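Local coordinates for luciferase-like monooxygenase (Streptomyces bottropensis, PDB 7BIP), which probably acts as a luciferase-like monooxygenase in the biosynthesis of the aromatic polyketide rishirilide, at residues H45-Y50 / F111-E115. Sequence-based numbering, arbitrary orientation.
Sequences HYFHEY and FLPDE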
ATOM      1  N   HIS A  45      10.415  -7.976  -1.363  1.00 10.91           N
ATOM      2  CA  HIS A  45      11.484  -8.398  -2.268  1.00 14.35           C
ATOM      3  C   HIS A  45      11.150  -7.956  -3.687  1.00 14.93           C
ATOM      4  O   HIS A  45       9.985  -7.746  -4.029  1.00 14.35           O
ATOM      5  CB  HIS A  45      11.690  -9.911  -2.255  1.00 15.14           C
ATOM      6  CG  HIS A  45      12.642 -10.374  -1.206  1.00 18.48           C
ATOM      7  ND1 HIS A  45      13.938  -9.913  -1.123  1.00 22.57           N
ATOM      8  CD2 HIS A  45      12.481 -11.236  -0.175  1.00 19.62           C
ATOM      9  CE1 HIS A  45      14.540 -10.484  -0.097  1.00 23.14           C
ATOM     10  NE2 HIS A  45      13.677 -11.285   0.500  1.00 19.52           N
ATOM     11  N   TYR A  46      12.189  -7.852  -4.528  1.00 16.18           N
ATOM     12  CA  TYR A  46      12.034  -7.349  -5.891  1.00 17.72           C
ATOM     13  C   TYR A  46      12.635  -8.298  -6.922  1.00 20.63           C
ATOM     14  O   TYR A  46      13.709  -8.870  -6.703  1.00 20.66           O
ATOM     15  CB  TYR A  46      12.690  -5.968  -6.053  1.00 16.73           C
ATOM     16  CG  TYR A  46      12.164  -4.944  -5.085  1.00 17.34           C
ATOM     17  CD1 TYR A  46      11.153  -4.062  -5.453  1.00 22.58           C
ATOM     18  CD2 TYR A  46      12.670  -4.865  -3.794  1.00 17.44           C
ATOM     19  CE1 TYR A  46      10.664  -3.115  -4.548  1.00 21.21           C
ATOM     20  CE2 TYR A  46      12.199  -3.931  -2.891  1.00 19.95           C
ATOM     21  CZ  TYR A  46      11.196  -3.061  -3.272  1.00 21.19           C
ATOM     22  OH  TYR A  46      10.735  -2.136  -2.360  1.00 22.67           O
ATOM     23  N   PHE A  47      11.919  -8.458  -8.042  1.00 15.27           N
ATOM     24  CA  PHE A  47      12.419  -8.926  -9.344  1.00 21.40           C
ATOM     25  C   PHE A  47      12.485 -10.436  -9.542  1.00 24.34           C
ATOM     26  O   PHE A  47      12.413 -10.902 -10.682  1.00 33.80           O
ATOM     27  CB  PHE A  47      13.821  -8.380  -9.656  1.00 22.22           C
ATOM     28  CG  PHE A  47      13.974  -6.914  -9.438  1.00 20.43           C
ATOM     29  CD1 PHE A  47      12.995  -6.021  -9.843  1.00 25.08           C
ATOM     30  CD2 PHE A  47      15.109  -6.428  -8.821  1.00 26.84           C
ATOM     31  CE1 PHE A  47      13.143  -4.672  -9.627  1.00 27.41           C
ATOM     32  CE2 PHE A  47      15.271  -5.086  -8.614  1.00 22.45           C
ATOM     33  CZ  PHE A  47      14.285  -4.198  -9.015  1.00 27.58           C
ATOM     34  N   HIS A  48      12.657 -11.208  -8.476  1.00 19.90           N
ATOM     35  CA  HIS A  48      12.924 -12.632  -8.607  1.00 17.28           C
ATOM     36  C   HIS A  48      11.738 -13.429  -8.090  1.00 16.83           C
ATOM     37  O   HIS A  48      10.944 -12.936  -7.288  1.00 16.18           O
ATOM     38  CB  HIS A  48      14.185 -13.024  -7.833  1.00 28.42           C
ATOM     39  CG  HIS A  48      15.429 -12.359  -8.335  1.00 43.54           C
ATOM     40  ND1 HIS A  48      16.056 -12.744  -9.500  1.00 47.14           N
ATOM     41  CD2 HIS A  48      16.158 -11.334  -7.833  1.00 45.78           C
ATOM     42  CE1 HIS A  48      17.120 -11.983  -9.695  1.00 48.49           C
ATOM     43  NE2 HIS A  48      17.205 -11.122  -8.698  1.00 46.55           N
ATOM     44  N   GLU A  49      11.632 -14.680  -8.545  1.00 18.24           N
ATOM     45  CA  GLU A  49      10.599 -15.556  -8.000  1.00 20.55           C
ATOM     46  C   GLU A  49      10.709 -15.674  -6.485  1.00 19.30           C
ATOM     47  O   GLU A  49       9.690 -15.853  -5.800  1.00 18.17           O
ATOM     48  CB  GLU A  49      10.676 -16.932  -8.665  1.00 25.89           C
ATOM     49  CG  GLU A  49      10.244 -16.906 -10.117  1.00 38.43           C
ATOM     50  CD  GLU A  49      11.053 -17.836 -10.999  1.00 56.45           C
ATOM     51  OE1 GLU A  49      11.187 -19.032 -10.657  1.00 60.58           O
ATOM     52  OE2 GLU A  49      11.565 -17.361 -12.036  1.00 61.05           O
ATOM     53  N   TYR A  50      11.923 -15.567  -5.941  1.00 17.11           N
ATOM     54  CA  TYR A  50      12.120 -15.490  -4.498  1.00 16.82           C
ATOM     55  C   TYR A  50      11.617 -14.159  -3.942  1.00 17.44           C
ATOM     56  O   TYR A  50      12.353 -13.166  -3.915  1.00 17.42           O
ATOM     57  CB  TYR A  50      13.604 -15.694  -4.156  1.00 18.26           C
ATOM     58  CG  TYR A  50      13.924 -15.733  -2.677  1.00 16.63           C
ATOM     59  CD1 TYR A  50      13.680 -16.871  -1.917  1.00 20.23           C
ATOM     60  CD2 TYR A  50      14.480 -14.626  -2.042  1.00 20.84           C
ATOM     61  CE1 TYR A  50      13.985 -16.901  -0.560  1.00 24.01           C
ATOM     62  CE2 TYR A  50      14.785 -14.646  -0.694  1.00 26.16           C
ATOM     63  CZ  TYR A  50      14.539 -15.783   0.041  1.00 31.16           C
ATOM     64  OH  TYR A  50      14.843 -15.790   1.383  1.00 36.93           O
ATOM     65  N   PHE A 111      19.656  -8.044   1.104  1.00 22.18           N
ATOM     66  CA  PHE A 111      20.837  -8.829   0.770  1.00 26.11           C
ATOM     67  C   PHE A 111      20.901  -9.308  -0.673  1.00 28.06           C
ATOM     68  O   PHE A 111      21.961  -9.792  -1.080  1.00 33.06           O
ATOM     69  CB  PHE A 111      20.949 -10.045   1.704  1.00 24.68           C
ATOM     70  CG  PHE A 111      19.875 -11.075   1.498  1.00 28.44           C
ATOM     71  CD1 PHE A 111      20.138 -12.234   0.779  1.00 30.44           C
ATOM     72  CD2 PHE A 111      18.609 -10.892   2.033  1.00 25.62           C
ATOM     73  CE1 PHE A 111      19.151 -13.186   0.591  1.00 32.25           C
ATOM     74  CE2 PHE A 111      17.614 -11.844   1.849  1.00 29.93           C
ATOM     75  CZ  PHE A 111      17.886 -12.990   1.125  1.00 29.20           C
ATOM     76  N   LEU A 112      19.836  -9.196  -1.460  1.00 25.96           N
ATOM     77  CA  LEU A 112      19.889  -9.639  -2.848  1.00 24.14           C
ATOM     78  C   LEU A 112      20.675  -8.624  -3.665  1.00 20.81           C
ATOM     79  O   LEU A 112      20.309  -7.445  -3.681  1.00 17.59           O
ATOM     80  CB  LEU A 112      18.489  -9.810  -3.418  1.00 22.60           C
ATOM     81  CG  LEU A 112      17.618 -10.899  -2.779  1.00 30.39           C
ATOM     82  CD1 LEU A 112      16.253 -10.974  -3.460  1.00 28.51           C
ATOM     83  CD2 LEU A 112      18.325 -12.240  -2.830  1.00 31.10           C
ATOM     84  N   PRO A 113      21.748  -9.026  -4.347  1.00 23.15           N
ATOM     85  CA  PRO A 113      22.568  -8.030  -5.060  1.00 23.79           C
ATOM     86  C   PRO A 113      21.811  -7.274  -6.140  1.00 19.20           C
ATOM     87  O   PRO A 113      22.030  -6.068  -6.307  1.00 17.23           O
ATOM     88  CB  PRO A 113      23.713  -8.874  -5.637  1.00 28.33           C
ATOM     89  CG  PRO A 113      23.795 -10.059  -4.714  1.00 34.19           C
ATOM     90  CD  PRO A 113      22.371 -10.362  -4.348  1.00 26.41           C
ATOM     91  N   ASP A 114      20.903  -7.937  -6.863  1.00 18.93           N
ATOM     92  CA  ASP A 114      20.159  -7.237  -7.905  1.00 21.98           C
ATOM     93  C   ASP A 114      19.267  -6.139  -7.339  1.00 19.29           C
ATOM     94  O   ASP A 114      18.994  -5.150  -8.030  1.00 22.64           O
ATOM     95  CB  ASP A 114      19.317  -8.222  -8.714  1.00 27.59           C
ATOM     96  CG  ASP A 114      20.166  -9.152  -9.554  1.00 41.92           C
ATOM     97  OD1 ASP A 114      19.617 -10.126 -10.106  1.00 46.09           O
ATOM     98  OD2 ASP A 114      21.386  -8.912  -9.652  1.00 42.32           O
ATOM     99  N   GLU A 115      18.768  -6.299  -6.109  1.00 15.89           N
ATOM    100  CA  GLU A 115      17.991  -5.221  -5.503  1.00 16.41           C
ATOM    101  C   GLU A 115      18.849  -3.982  -5.304  1.00 14.84           C
ATOM    102  O   GLU A 115      18.439  -2.871  -5.655  1.00 16.85           O
ATOM    103  CB  GLU A 115      17.367  -5.675  -4.179  1.00 15.49           C
ATOM    104  CG  GLU A 115      16.319  -6.771  -4.348  1.00 16.06           C
ATOM    105  CD  GLU A 115      15.798  -7.331  -3.033  1.00 23.43           C
ATOM    106  OE1 GLU A 115      16.431  -7.097  -1.975  1.00 19.66           O
ATOM    107  OE2 GLU A 115      14.764  -8.039  -3.069  1.00 19.35           O
TER
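Glu-115 reaches out from the first turn of helix 113-119 and takes two bonds on one oxygen, OE2, from the loop after strand 39-42. ND1 of His-45 donates to Glu-115 OE2 at 2.8 Å, nearly straight at 167°, in the plane of the imidazole and on the syn side of the carboxylate. The backbone N of Tyr-46 comes to the anti side of the same OE2 at 3.0 Å, tilted 28° out of the carboxylate plane. An extended chain beyond CG carries the carboxylate across to both donors. Leu-112, at the N-cap position, lays CD1 3.5 Å from His-45 ND1, and Phe-111 stands almost perpendicular to the imidazole, its CE2 3.9 Å from His-45 CE1. Tyr-50, with CG anti to the backbone N (chi1 -176°), lays its CD2 over one face of the imidazole, toward the rim, and sets CE2 4.0 Å from Phe-111 CZ; beyond it lies helix 240-262. One residue before Glu-115, Asp-114 turns its OD1 to His-48 NE2 at 3.0 Å, a bent and weak bond. With an alanine in place of Glu-115, His-45 ND1 and the Tyr-46 amide would probably lose their shared acceptor, and the imidazole would be freer to turn. In this luciferase-like TIM barrel, one carboxylate oxygen thus ties the loop after strand 39-42 to helix 113-119, fixing the imidazole's rotation and satisfying the Tyr-46 amide.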